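Local coordinates for protein sugar kinase MJ0406 (Methanococcus jannaschii, PDB 2C49) that transfers a phosphate from ATP to nucleosides, chiefly inosine, guanosine and cytidine, as a homodimeric kinase of the PfkB family using magnesium or manganese, at residues A[139-144]-A[166-171]; A[18-23]-A[35-40]; A[208-213]-A[220-225]; A[154-159]-A[180-185]. All blocks are in the same frame, centred on the assembly; numbering follows the deposited sequence.

In the fold
Contacts 3 and 4 are core: both are pairings of neighbouring strands in the large central sheet of the ribokinase-like fold, and they join directly, since strands 182-185 and 210-214 lie next to each other. Contact 4 is a parallel pair and contact 3 an antiparallel hairpin beside it, yet both rest on backbone hydrogen bonds and apolar side chains. Contacts 1 and 2 are only partly buried. Contact 1 packs two helix starts through a proline on a tyrosine ring, and touches contact 4 where Tyr168 meets Phe159. Contact 2 stands apart, about 33 Å from contact 4 between centres, in the small lid sheet; there a water, a lysine and the second subunit take over.

Contact 1 of 4, residues A[139-144]-A[166-171]; sequences GDPEFN and PQYSKE
Pro141 and Tyr168 bring the two segments to a CA separation of 6.0 Å, where the first turn of helix 141-151 meets the loop leading into helix 170-177. The two helices follow strands 131-137 and 156-160 of the central sheet in this alpha/beta, ribokinase-like fold. Gly139 sits at phi 101°, a backbone shape in which a side chain would collide with the preceding carbonyl oxygen, and this calls for glycine. Asp140 is the N-cap of the first helix: its OD2 accepts from Phe143 N at 2.8 Å, satisfying an amide of the first turn, which has no preceding turn of helix to supply an acceptor. Proline suits the next place, the first turn of a helix, where its missing N-H costs nothing.

Tyr168 has CG anti to its carbonyl carbon (chi1 -65°), which brings its ring under Pro141; the ring also packs on Leu173 and Ile176 of helix 170-177. Pro141 CB lies 3.6 Å from Tyr168 CE2, and Gln167 crosses the proline at about a right angle, its CB meeting Pro141 CG. With an alanine in place of Tyr168 the ring is gone, and Pro141 would probably lose the surface it rests on, opening a gap beside Leu173. The proline lies over one ring face in a CH-pi contact, Pro141 CG being 3.7 Å from the Tyr168 centroid and 6° off the normal.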
loop_
_atom_site.group_PDB
_atom_site.type_symbol
_atom_site.label_atom_id
_atom_site.label_comp_id
_atom_site.label_asym_id
_atom_site.label_seq_id
_atom_site.Cartn_x
_atom_site.Cartn_y
_atom_site.Cartn_z
ATOM N N GLY A 139 13.833 11.383 -9.083
ATOM C CA GLY A 139 14.081 12.276 -7.967
ATOM C C GLY A 139 13.682 13.719 -8.180
ATOM O O GLY A 139 12.957 14.097 -9.132
ATOM N N ASP A 140 14.179 14.535 -7.277
ATOM C CA ASP A 140 13.825 15.927 -7.174
ATOM C C ASP A 140 14.452 16.787 -8.269
ATOM O O ASP A 140 15.658 16.780 -8.432
ATOM C CB ASP A 140 14.230 16.430 -5.784
ATOM C CG ASP A 140 14.021 17.912 -5.610
ATOM O OD1 ASP A 140 12.876 18.306 -5.365
ATOM O OD2 ASP A 140 14.948 18.753 -5.666
ATOM N N PRO A 141 13.618 17.493 -9.036
ATOM C CA PRO A 141 14.090 18.317 -10.167
ATOM C C PRO A 141 15.181 19.325 -9.827
ATOM O O PRO A 141 16.145 19.360 -10.561
ATOM C CB PRO A 141 12.810 19.043 -10.608
ATOM C CG PRO A 141 11.758 17.985 -10.334
ATOM C CD PRO A 141 12.140 17.496 -8.945
ATOM N N GLU A 142 15.033 20.094 -8.744
ATOM C CA GLU A 142 16.006 21.127 -8.353
ATOM C C GLU A 142 17.357 20.522 -7.897
ATOM O O GLU A 142 18.428 21.003 -8.271
ATOM C CB GLU A 142 15.400 21.982 -7.225
ATOM C CG GLU A 142 16.322 23.000 -6.609
ATOM C CD GLU A 142 15.635 23.819 -5.521
ATOM O OE1 GLU A 142 15.025 24.865 -5.853
ATOM O OE2 GLU A 142 15.698 23.416 -4.338
ATOM N N PHE A 143 17.297 19.444 -7.110
ATOM C CA PHE A 143 18.497 18.758 -6.688
ATOM C C PHE A 143 19.173 18.095 -7.890
ATOM O O PHE A 143 20.406 18.137 -8.033
ATOM C CB PHE A 143 18.210 17.728 -5.557
ATOM C CG PHE A 143 19.446 17.062 -5.030
ATOM C CD1 PHE A 143 20.227 17.690 -4.057
ATOM C CD2 PHE A 143 19.848 15.819 -5.510
ATOM C CE1 PHE A 143 21.368 17.096 -3.579
ATOM C CE2 PHE A 143 21.030 15.193 -5.034
ATOM C CZ PHE A 143 21.782 15.844 -4.060
ATOM N N ASN A 144 18.368 17.497 -8.763
ATOM C CA ASN A 144 18.907 16.845 -9.948
ATOM C C ASN A 144 19.607 17.841 -10.868
ATOM O O ASN A 144 20.612 17.505 -11.477
ATOM C CB ASN A 144 17.799 16.114 -10.706
ATOM C CG ASN A 144 17.353 14.837 -9.995
ATOM O OD1 ASN A 144 16.371 14.202 -10.377
ATOM N ND2 ASN A 144 18.079 14.456 -9.001
ATOM N N PRO A 166 6.645 14.486 -14.422
ATOM C CA PRO A 166 5.592 15.525 -14.297
ATOM C C PRO A 166 6.018 16.679 -13.380
ATOM O O PRO A 166 5.485 17.783 -13.473
ATOM C CB PRO A 166 4.386 14.775 -13.697
ATOM C CG PRO A 166 4.680 13.259 -13.967
ATOM C CD PRO A 166 6.153 13.143 -14.057
ATOM N N GLN A 167 7.003 16.432 -12.520
ATOM C CA GLN A 167 7.449 17.475 -11.602
ATOM C C GLN A 167 8.299 18.562 -12.226
ATOM O O GLN A 167 8.456 19.642 -11.633
ATOM C CB GLN A 167 8.217 16.843 -10.484
ATOM C CG GLN A 167 7.529 15.654 -10.018
ATOM C CD GLN A 167 7.417 15.661 -8.570
ATOM O OE1 GLN A 167 6.758 16.545 -8.000
ATOM N NE2 GLN A 167 8.034 14.673 -7.934
ATOM N N TYR A 168 8.859 18.275 -13.406
ATOM C CA TYR A 168 9.716 19.220 -14.113
ATOM C C TYR A 168 8.876 20.246 -14.864
ATOM O O TYR A 168 8.002 19.889 -15.656
ATOM C CB TYR A 168 10.648 18.476 -15.096
ATOM C CG TYR A 168 11.626 17.571 -14.389
ATOM C CD1 TYR A 168 11.235 16.316 -13.925
ATOM C CD2 TYR A 168 12.948 17.972 -14.181
ATOM C CE1 TYR A 168 12.134 15.497 -13.245
ATOM C CE2 TYR A 168 13.845 17.163 -13.530
ATOM C CZ TYR A 168 13.452 15.944 -13.070
ATOM O OH TYR A 168 14.354 15.173 -12.424
ATOM N N SER A 169 9.118 21.517 -14.562
ATOM C CA SER A 169 8.686 22.599 -15.431
ATOM C C SER A 169 9.458 22.471 -16.738
ATOM O O SER A 169 10.515 21.894 -16.772
ATOM C CB SER A 169 9.052 23.939 -14.799
ATOM O OG SER A 169 10.457 24.148 -14.970
ATOM N N LYS A 170 8.939 23.075 -17.798
ATOM C CA LYS A 170 9.599 23.142 -19.083
ATOM C C LYS A 170 11.036 23.677 -18.945
ATOM O O LYS A 170 11.979 23.085 -19.483
ATOM C CB LYS A 170 8.774 24.043 -20.029
ATOM C CG LYS A 170 9.285 24.052 -21.454
ATOM C CD LYS A 170 8.521 25.043 -22.342
ATOM C CE LYS A 170 8.970 24.937 -23.794
ATOM N NZ LYS A 170 8.508 26.083 -24.646
ATOM N N GLU A 171 11.172 24.794 -18.222
ATOM C CA GLU A 171 12.436 25.517 -18.034
ATOM C C GLU A 171 13.516 24.681 -17.322
ATOM O O GLU A 171 14.654 24.659 -17.774
ATOM C CB GLU A 171 12.217 26.822 -17.259
ATOM C CG GLU A 171 11.508 27.932 -18.034
ATOM C CD GLU A 171 9.985 27.743 -18.124
ATOM O OE1 GLU A 171 9.414 27.005 -17.275
ATOM O OE2 GLU A 171 9.359 28.322 -19.053
#

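Contact 2 of 4, residues A[18-23]-A[35-40]; sequences YIFNVE and PSARKY
Tyr18 and Lys39 run side by side in the same direction. With CG anti to the carbonyl carbon (chi1 -61°) and the next two torsions extended, the lysine's aliphatic chain lies along one face of the tyrosine ring; Lys39 CG is 4.0 Å from the Tyr18 ring centroid, a CH-pi contact. A turn at the last torsion (chi4 71°) brings Lys39 NZ to Tyr18 OH, a hydrogen bond of 3.0 Å. Lysine suits this place because it is apolar along its length and charged at its end, where Glu95 of the second subunit forms a salt bridge with NZ and a hydrogen bond with Tyr18 OH.

Ala37 is small enough for CB to meet two rings, at 3.9 Å from Tyr18 CD2 and 3.8 Å from Phe20 CE2. Ile19 CD1 reaches Tyr40 CD1 at 4.1 Å, the two side chains crossing at about a right angle. Between the backbones, one water accepts from Ile19 N at 2.9 Å; its link to Arg38 O is doubtfully short.

Strand 15-21 lies between strands 39-42 and 98-103 in the lid sheet, where Trp100 and Phe102 stack on Tyr18 and Phe20, while Trp100 of the second subunit meets both rings across the dimer interface.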
loop_
_atom_site.group_PDB
_atom_site.type_symbol
_atom_site.label_atom_id
_atom_site.label_comp_id
_atom_site.label_asym_id
_atom_site.label_seq_id
_atom_site.Cartn_x
_atom_site.Cartn_y
_atom_site.Cartn_z
ATOM N N TYR A 18 5.809 -2.235 -3.554
ATOM C CA TYR A 18 4.778 -3.257 -3.655
ATOM C C TYR A 18 4.446 -3.332 -5.146
ATOM O O TYR A 18 4.309 -2.287 -5.804
ATOM C CB TYR A 18 3.518 -2.772 -2.927
ATOM C CG TYR A 18 3.498 -2.927 -1.424
ATOM C CD1 TYR A 18 3.576 -1.804 -0.592
ATOM C CD2 TYR A 18 3.347 -4.189 -0.831
ATOM C CE1 TYR A 18 3.490 -1.926 0.787
ATOM C CE2 TYR A 18 3.283 -4.327 0.558
ATOM C CZ TYR A 18 3.336 -3.186 1.361
ATOM O OH TYR A 18 3.255 -3.299 2.728
ATOM N N ILE A 19 4.359 -4.539 -5.700
ATOM C CA ILE A 19 4.142 -4.711 -7.145
ATOM C C ILE A 19 2.963 -5.681 -7.340
ATOM O O ILE A 19 3.018 -6.812 -6.834
ATOM C CB ILE A 19 5.434 -5.237 -7.825
ATOM C CG1 ILE A 19 6.662 -4.334 -7.501
ATOM C CG2 ILE A 19 5.236 -5.429 -9.320
ATOM C CD1 ILE A 19 7.995 -4.901 -7.965
ATOM N N PHE A 20 1.915 -5.242 -8.042
ATOM C CA PHE A 20 0.682 -6.022 -8.182
ATOM C C PHE A 20 0.286 -6.262 -9.651
ATOM O O PHE A 20 0.413 -5.368 -10.504
ATOM C CB PHE A 20 -0.526 -5.361 -7.486
ATOM C CG PHE A 20 -0.255 -4.819 -6.109
ATOM C CD1 PHE A 20 0.132 -3.493 -5.938
ATOM C CD2 PHE A 20 -0.441 -5.615 -4.989
ATOM C CE1 PHE A 20 0.366 -2.979 -4.677
ATOM C CE2 PHE A 20 -0.217 -5.117 -3.726
ATOM C CZ PHE A 20 0.192 -3.799 -3.564
ATOM N N ASN A 21 -0.189 -7.483 -9.906
ATOM C CA ASN A 21 -0.795 -7.884 -11.164
ATOM C C ASN A 21 -2.294 -7.790 -11.041
ATOM O O ASN A 21 -2.893 -8.333 -10.084
ATOM C CB ASN A 21 -0.431 -9.325 -11.489
ATOM C CG ASN A 21 0.964 -9.458 -12.001
ATOM O OD1 ASN A 21 1.202 -9.337 -13.199
ATOM N ND2 ASN A 21 1.911 -9.720 -11.097
ATOM N N VAL A 22 -2.884 -7.064 -11.986
ATOM C CA VAL A 22 -4.331 -6.965 -12.119
ATOM C C VAL A 22 -4.667 -7.247 -13.585
ATOM O O VAL A 22 -3.805 -7.119 -14.455
ATOM C CB VAL A 22 -4.907 -5.588 -11.605
ATOM C CG1 VAL A 22 -4.514 -5.321 -10.112
ATOM C CG2 VAL A 22 -4.453 -4.424 -12.454
ATOM N N GLU A 23 -5.899 -7.667 -13.859
ATOM C CA GLU A 23 -6.314 -7.891 -15.228
ATOM C C GLU A 23 -6.509 -6.536 -15.906
ATOM O O GLU A 23 -6.014 -6.297 -17.005
ATOM C CB GLU A 23 -7.597 -8.734 -15.268
ATOM C CG GLU A 23 -7.456 -10.003 -16.086
ATOM C CD GLU A 23 -6.884 -11.151 -15.277
ATOM O OE1 GLU A 23 -7.674 -11.880 -14.641
ATOM O OE2 GLU A 23 -5.646 -11.325 -15.280
ATOM N N PRO A 35 -4.774 -10.940 -2.781
ATOM C CA PRO A 35 -4.480 -12.114 -1.943
ATOM C C PRO A 35 -3.187 -11.947 -1.108
ATOM O O PRO A 35 -3.239 -12.161 0.097
ATOM C CB PRO A 35 -4.345 -13.241 -2.968
ATOM C CG PRO A 35 -5.344 -12.802 -4.070
ATOM C CD PRO A 35 -5.018 -11.307 -4.186
ATOM N N SER A 36 -2.087 -11.527 -1.728
ATOM C CA SER A 36 -0.773 -11.597 -1.096
ATOM C C SER A 36 0.162 -10.507 -1.614
ATOM O O SER A 36 0.225 -10.251 -2.829
ATOM C CB SER A 36 -0.172 -13.010 -1.288
ATOM O OG SER A 36 1.188 -13.110 -0.845
ATOM N N ALA A 37 0.876 -9.844 -0.699
ATOM C CA ALA A 37 1.860 -8.848 -1.094
ATOM C C ALA A 37 3.088 -8.868 -0.223
ATOM O O ALA A 37 3.039 -9.221 0.974
ATOM C CB ALA A 37 1.261 -7.421 -1.158
ATOM N N ARG A 38 4.162 -8.451 -0.862
ATOM C CA ARG A 38 5.492 -8.472 -0.351
ATOM C C ARG A 38 6.184 -7.180 -0.783
ATOM O O ARG A 38 5.899 -6.680 -1.861
ATOM C CB ARG A 38 6.247 -9.578 -1.075
ATOM C CG ARG A 38 6.949 -10.622 -0.238
ATOM C CD ARG A 38 8.089 -11.171 -1.083
ATOM N NE ARG A 38 9.140 -10.188 -1.249
ATOM C CZ ARG A 38 10.421 -10.474 -1.097
ATOM N NH1 ARG A 38 10.804 -11.706 -0.793
ATOM N NH2 ARG A 38 11.336 -9.521 -1.267
ATOM N N LYS A 39 7.064 -6.629 0.037
ATOM C CA LYS A 39 7.796 -5.434 -0.389
ATOM C C LYS A 39 9.079 -5.874 -1.026
ATOM O O LYS A 39 9.686 -6.855 -0.586
ATOM C CB LYS A 39 8.146 -4.513 0.777
ATOM C CG LYS A 39 6.962 -3.938 1.576
ATOM C CD LYS A 39 7.472 -3.169 2.799
ATOM C CE LYS A 39 6.309 -2.686 3.698
ATOM N NZ LYS A 39 5.642 -3.856 4.424
ATOM N N TYR A 40 9.487 -5.152 -2.066
ATOM C CA TYR A 40 10.741 -5.427 -2.778
ATOM C C TYR A 40 11.659 -4.224 -2.711
ATOM O O TYR A 40 11.179 -3.084 -2.689
ATOM C CB TYR A 40 10.434 -5.708 -4.237
ATOM C CG TYR A 40 9.578 -6.930 -4.417
ATOM C CD1 TYR A 40 8.175 -6.844 -4.356
ATOM C CD2 TYR A 40 10.157 -8.168 -4.608
ATOM C CE1 TYR A 40 7.387 -7.981 -4.537
ATOM C CE2 TYR A 40 9.364 -9.320 -4.775
ATOM C CZ TYR A 40 7.988 -9.206 -4.734
ATOM O OH TYR A 40 7.213 -10.321 -4.896
HETATM O O HOH W 1 4.122 -6.634 -3.688
#

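Contact 3 of 4, residues A[208-213]-A[220-225]; sequences VDALIV and SVIYTK
Leu211 and Tyr223 face each other as a hydrogen-bonded antiparallel pair, with Tyr223 N to Leu211 O (N-H...O angle 176°) and Leu211 N to Tyr223 O both 2.9 Å. Val213 and Val221 form the next such pair, Val213 N to Val221 O and Val221 N to Val213 O both being 3.0 Å. Between them the non-hydrogen-bonded pair Ile212 and Ile222 lie side by side, their CG1 atoms 4.1 Å apart.

On the other side of the sheet, Leu211 CD2 packs 3.8 Å from Tyr223 CD1, and Val213 CG2 comes to the edge of the same ring. Val221 CG2 lies over one face of it. Beta-branched valine and isoleucine suit extended strands, and the flat tyrosine spans both pairs.

At the open end, Lys225 curls back through three bent torsions. Its NZ donates to Val208 O at 2.7 Å from above the carbonyl plane, and also to Leu205 O, linking the strand entrance to the last residue of helix 201-205. A water joins Asp209 O to Lys225 N beyond the Leu211-Tyr223 pair.

Further out, Leu205 and Tyr204 pack on Leu211, while Phe253 of helix 245-258 lies against both isoleucines. Ser220 OG hydrogen-bonds with Tyr249 OH, and Ser220 touches the bound ATP analogue. The whole is a beta hairpin near one end of the ribokinase-like central sheet, whose strand end and connecting turn, Thr214 to Gly219, bind ATP.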
loop_
_atom_site.group_PDB
_atom_site.type_symbol
_atom_site.label_atom_id
_atom_site.label_comp_id
_atom_site.label_asym_id
_atom_site.label_seq_id
_atom_site.Cartn_x
_atom_site.Cartn_y
_atom_site.Cartn_z
ATOM N N VAL A 208 22.512 17.096 -26.262
ATOM C CA VAL A 208 23.044 15.869 -25.659
ATOM C C VAL A 208 23.878 15.108 -26.666
ATOM O O VAL A 208 23.781 15.378 -27.860
ATOM C CB VAL A 208 21.924 14.930 -25.100
ATOM C CG1 VAL A 208 21.017 15.673 -24.105
ATOM C CG2 VAL A 208 21.120 14.260 -26.244
ATOM N N ASP A 209 24.692 14.180 -26.181
ATOM C CA ASP A 209 25.485 13.271 -27.024
ATOM C C ASP A 209 24.712 12.066 -27.522
ATOM O O ASP A 209 24.936 11.576 -28.637
ATOM C CB ASP A 209 26.748 12.811 -26.282
ATOM C CG ASP A 209 27.663 13.973 -25.938
ATOM O OD1 ASP A 209 27.932 14.792 -26.819
ATOM O OD2 ASP A 209 28.145 14.174 -24.805
ATOM N N ALA A 210 23.798 11.574 -26.700
ATOM C CA ALA A 210 23.013 10.403 -27.087
ATOM C C ALA A 210 21.656 10.498 -26.444
ATOM O O ALA A 210 21.557 10.831 -25.273
ATOM C CB ALA A 210 23.722 9.095 -26.683
ATOM N N LEU A 211 20.621 10.206 -27.228
ATOM C CA LEU A 211 19.262 10.206 -26.717
ATOM C C LEU A 211 18.847 8.757 -26.842
ATOM O O LEU A 211 18.867 8.206 -27.937
ATOM C CB LEU A 211 18.372 11.103 -27.608
ATOM C CG LEU A 211 16.833 10.961 -27.530
ATOM C CD1 LEU A 211 16.289 11.310 -26.122
ATOM C CD2 LEU A 211 16.055 11.761 -28.632
ATOM N N ILE A 212 18.496 8.122 -25.741
ATOM C CA ILE A 212 18.061 6.714 -25.805
ATOM C C ILE A 212 16.585 6.614 -25.495
ATOM O O ILE A 212 16.166 6.969 -24.396
ATOM C CB ILE A 212 18.885 5.810 -24.819
ATOM C CG1 ILE A 212 20.393 5.921 -25.117
ATOM C CG2 ILE A 212 18.403 4.303 -24.923
ATOM C CD1 ILE A 212 21.158 7.121 -24.388
ATOM N N VAL A 213 15.781 6.172 -26.463
ATOM C CA VAL A 213 14.360 6.033 -26.219
ATOM C C VAL A 213 14.004 4.559 -26.200
ATOM O O VAL A 213 14.181 3.867 -27.200
ATOM C CB VAL A 213 13.515 6.842 -27.269
ATOM C CG1 VAL A 213 12.007 6.756 -26.963
ATOM C CG2 VAL A 213 13.966 8.315 -27.262
ATOM N N SER A 220 14.502 -0.650 -28.492
ATOM C CA SER A 220 14.902 0.721 -28.192
ATOM C C SER A 220 15.680 1.287 -29.365
ATOM O O SER A 220 16.063 0.559 -30.290
ATOM C CB SER A 220 15.779 0.792 -26.913
ATOM O OG SER A 220 16.865 -0.121 -27.004
ATOM N N VAL A 221 15.915 2.590 -29.313
ATOM C CA VAL A 221 16.659 3.290 -30.349
ATOM C C VAL A 221 17.641 4.283 -29.685
ATOM O O VAL A 221 17.300 4.981 -28.722
ATOM C CB VAL A 221 15.681 3.989 -31.319
ATOM C CG1 VAL A 221 14.810 5.035 -30.553
ATOM C CG2 VAL A 221 16.413 4.626 -32.490
ATOM N N ILE A 222 18.879 4.308 -30.188
ATOM C CA ILE A 222 19.853 5.288 -29.744
ATOM C C ILE A 222 20.069 6.297 -30.859
ATOM O O ILE A 222 20.514 5.927 -31.931
ATOM C CB ILE A 222 21.222 4.636 -29.397
ATOM C CG1 ILE A 222 21.078 3.522 -28.349
ATOM C CG2 ILE A 222 22.244 5.727 -28.929
ATOM C CD1 ILE A 222 22.180 2.410 -28.528
ATOM N N TYR A 223 19.813 7.575 -30.571
ATOM C CA TYR A 223 20.056 8.654 -31.528
ATOM C C TYR A 223 21.306 9.405 -31.127
ATOM O O TYR A 223 21.436 9.786 -29.974
ATOM C CB TYR A 223 18.892 9.636 -31.484
ATOM C CG TYR A 223 17.566 9.050 -31.814
ATOM C CD1 TYR A 223 16.664 8.703 -30.820
ATOM C CD2 TYR A 223 17.203 8.843 -33.137
ATOM C CE1 TYR A 223 15.402 8.163 -31.155
ATOM C CE2 TYR A 223 15.960 8.327 -33.476
ATOM C CZ TYR A 223 15.069 7.976 -32.492
ATOM O OH TYR A 223 13.837 7.446 -32.866
ATOM N N THR A 224 22.242 9.591 -32.054
ATOM C CA THR A 224 23.363 10.505 -31.807
ATOM C C THR A 224 23.298 11.561 -32.912
ATOM O O THR A 224 22.455 11.465 -33.832
ATOM C CB THR A 224 24.725 9.784 -31.884
ATOM O OG1 THR A 224 24.940 9.346 -33.236
ATOM C CG2 THR A 224 24.722 8.460 -31.042
ATOM N N LYS A 225 24.198 12.543 -32.836
ATOM C CA LYS A 225 24.280 13.579 -33.865
ATOM C C LYS A 225 24.541 12.972 -35.246
ATOM O O LYS A 225 24.101 13.500 -36.270
ATOM C CB LYS A 225 25.346 14.617 -33.491
ATOM C CG LYS A 225 24.827 15.777 -32.615
ATOM C CD LYS A 225 24.972 15.514 -31.087
ATOM C CE LYS A 225 25.848 16.585 -30.424
ATOM N NZ LYS A 225 25.218 17.186 -29.223
HETATM O O HOH W 2 26.192 12.570 -30.725
#

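Contact 4 of 4, residues A[154-159]-A[180-185]; sequences NNLVSF and TNFLFM
Val157 O is gripped by two backbone donors: Phe182 N at 3.0 Å begins the parallel ladder between strands 156-160 and 182-185, and Asn181 N, from the loop just before, adds a second bond at 2.9 Å. The ladder continues with Phe159 N to Phe182 O at 2.8 Å and Phe184 N to Phe159 O at 2.9 Å, the segment axes running only 12° apart.

Apolar contacts line both faces. Phe159, its CG swung anti to the backbone N (chi1 -180°), lies alongside Leu183, with Phe159 CD2 3.5 Å from Leu183 CD1, and its CB rests on Thr180; Leu173 and Ile176 of helix 170-177 close over this side. On the other face Leu156 CD1 meets Phe182 CZ at 3.9 Å, and helix 245-258 lies beyond.

Among polar side chains, Ser158 OG sits at the edge of the Phe184 ring, 3.3 Å from CE1. Asn181 packs its amide against Leu156 CD2; an alanine here would probably leave that methyl without its partner and a gap beside Val157.

The two parallel strands are joined through helix 170-177, a beta-alpha-beta unit. Strand pairing largely satisfies the buried backbone, so apolar residues can fill both faces, while the hydroxyls of Ser158 and Thr180 hydrogen-bond to His135 ND1 and Ile176 O.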
loop_
_atom_site.group_PDB
_atom_site.type_symbol
_atom_site.label_atom_id
_atom_site.label_comp_id
_atom_site.label_asym_id
_atom_site.label_seq_id
_atom_site.Cartn_x
_atom_site.Cartn_y
_atom_site.Cartn_z
ATOM N N ASN A 154 32.762 17.507 -16.543
ATOM C CA ASN A 154 33.768 16.884 -15.653
ATOM C C ASN A 154 33.509 15.403 -15.646
ATOM O O ASN A 154 34.296 14.619 -16.192
ATOM C CB ASN A 154 33.704 17.447 -14.210
ATOM C CG ASN A 154 34.846 16.931 -13.328
ATOM O OD1 ASN A 154 35.950 16.672 -13.823
ATOM N ND2 ASN A 154 34.592 16.794 -12.025
ATOM N N ASN A 155 32.409 15.012 -15.016
ATOM C CA ASN A 155 31.860 13.673 -15.147
ATOM C C ASN A 155 30.847 13.647 -16.278
ATOM O O ASN A 155 30.211 14.665 -16.590
ATOM C CB ASN A 155 31.154 13.203 -13.852
ATOM C CG ASN A 155 31.717 13.869 -12.624
ATOM O OD1 ASN A 155 31.314 14.989 -12.309
ATOM N ND2 ASN A 155 32.688 13.215 -11.947
ATOM N N LEU A 156 30.710 12.483 -16.902
ATOM C CA LEU A 156 29.643 12.253 -17.880
ATOM C C LEU A 156 28.348 12.211 -17.124
ATOM O O LEU A 156 28.274 11.594 -16.082
ATOM C CB LEU A 156 29.796 10.907 -18.594
ATOM C CG LEU A 156 30.592 10.812 -19.909
ATOM C CD1 LEU A 156 29.979 9.717 -20.866
ATOM C CD2 LEU A 156 30.754 12.143 -20.637
ATOM N N VAL A 157 27.350 12.909 -17.632
ATOM C CA VAL A 157 26.067 12.989 -16.977
ATOM C C VAL A 157 25.066 12.166 -17.759
ATOM O O VAL A 157 24.858 12.403 -18.929
ATOM C CB VAL A 157 25.511 14.439 -16.940
ATOM C CG1 VAL A 157 24.067 14.444 -16.473
ATOM C CG2 VAL A 157 26.388 15.330 -16.058
ATOM N N SER A 158 24.459 11.199 -17.091
ATOM C CA SER A 158 23.338 10.473 -17.691
ATOM C C SER A 158 22.101 10.881 -16.925
ATOM O O SER A 158 22.145 11.044 -15.691
ATOM C CB SER A 158 23.614 8.956 -17.491
ATOM O OG SER A 158 22.434 8.239 -17.766
ATOM N N PHE A 159 20.995 11.061 -17.621
ATOM C CA PHE A 159 19.780 11.600 -17.011
ATOM C C PHE A 159 18.564 10.788 -17.465
ATOM O O PHE A 159 18.371 10.585 -18.662
ATOM C CB PHE A 159 19.585 13.050 -17.461
ATOM C CG PHE A 159 18.366 13.711 -16.895
ATOM C CD1 PHE A 159 17.982 13.517 -15.561
ATOM C CD2 PHE A 159 17.629 14.589 -17.681
ATOM C CE1 PHE A 159 16.823 14.187 -15.039
ATOM C CE2 PHE A 159 16.477 15.237 -17.178
ATOM C CZ PHE A 159 16.089 15.040 -15.845
ATOM N N THR A 180 23.450 17.514 -19.941
ATOM C CA THR A 180 23.283 16.057 -20.013
ATOM C C THR A 180 24.039 15.500 -21.206
ATOM O O THR A 180 23.987 16.044 -22.299
ATOM C CB THR A 180 21.809 15.709 -20.200
ATOM O OG1 THR A 180 21.121 15.998 -18.980
ATOM C CG2 THR A 180 21.590 14.158 -20.429
ATOM N N ASN A 181 24.740 14.400 -20.983
ATOM C CA ASN A 181 25.409 13.716 -22.077
ATOM C C ASN A 181 24.532 12.631 -22.638
ATOM O O ASN A 181 24.279 12.618 -23.860
ATOM C CB ASN A 181 26.780 13.160 -21.630
ATOM C CG ASN A 181 27.761 14.270 -21.315
ATOM O OD1 ASN A 181 28.386 14.885 -22.238
ATOM N ND2 ASN A 181 27.930 14.544 -20.025
ATOM N N PHE A 182 24.054 11.747 -21.751
ATOM C CA PHE A 182 23.141 10.648 -22.137
ATOM C C PHE A 182 21.786 10.875 -21.538
ATOM O O PHE A 182 21.659 10.912 -20.340
ATOM C CB PHE A 182 23.615 9.266 -21.652
ATOM C CG PHE A 182 24.954 8.808 -22.232
ATOM C CD1 PHE A 182 25.466 9.363 -23.413
ATOM C CD2 PHE A 182 25.680 7.809 -21.601
ATOM C CE1 PHE A 182 26.701 8.947 -23.932
ATOM C CE2 PHE A 182 26.941 7.377 -22.110
ATOM C CZ PHE A 182 27.442 7.944 -23.267
ATOM N N LEU A 183 20.760 10.974 -22.384
ATOM C CA LEU A 183 19.385 11.147 -21.967
ATOM C C LEU A 183 18.598 9.860 -22.288
ATOM O O LEU A 183 18.527 9.457 -23.458
ATOM C CB LEU A 183 18.758 12.328 -22.789
ATOM C CG LEU A 183 17.348 12.795 -22.411
ATOM C CD1 LEU A 183 17.313 13.191 -20.913
ATOM C CD2 LEU A 183 16.853 13.994 -23.286
ATOM N N PHE A 184 18.006 9.248 -21.253
ATOM C CA PHE A 184 17.208 8.036 -21.382
ATOM C C PHE A 184 15.748 8.368 -21.042
ATOM O O PHE A 184 15.477 8.990 -20.011
ATOM C CB PHE A 184 17.651 6.974 -20.366
ATOM C CG PHE A 184 19.045 6.379 -20.622
ATOM C CD1 PHE A 184 20.184 6.984 -20.103
ATOM C CD2 PHE A 184 19.178 5.193 -21.344
ATOM C CE1 PHE A 184 21.465 6.413 -20.299
ATOM C CE2 PHE A 184 20.439 4.588 -21.544
ATOM C CZ PHE A 184 21.600 5.217 -21.021
ATOM N N MET A 185 14.830 7.935 -21.905
ATOM C CA MET A 185 13.394 8.018 -21.634
ATOM C C MET A 185 12.669 6.790 -22.179
ATOM O O MET A 185 13.094 6.242 -23.212
ATOM C CB MET A 185 12.834 9.280 -22.279
ATOM C CG MET A 185 13.284 10.542 -21.560
ATOM S SD MET A 185 12.558 12.105 -22.170
ATOM C CE MET A 185 13.305 12.197 -23.696
#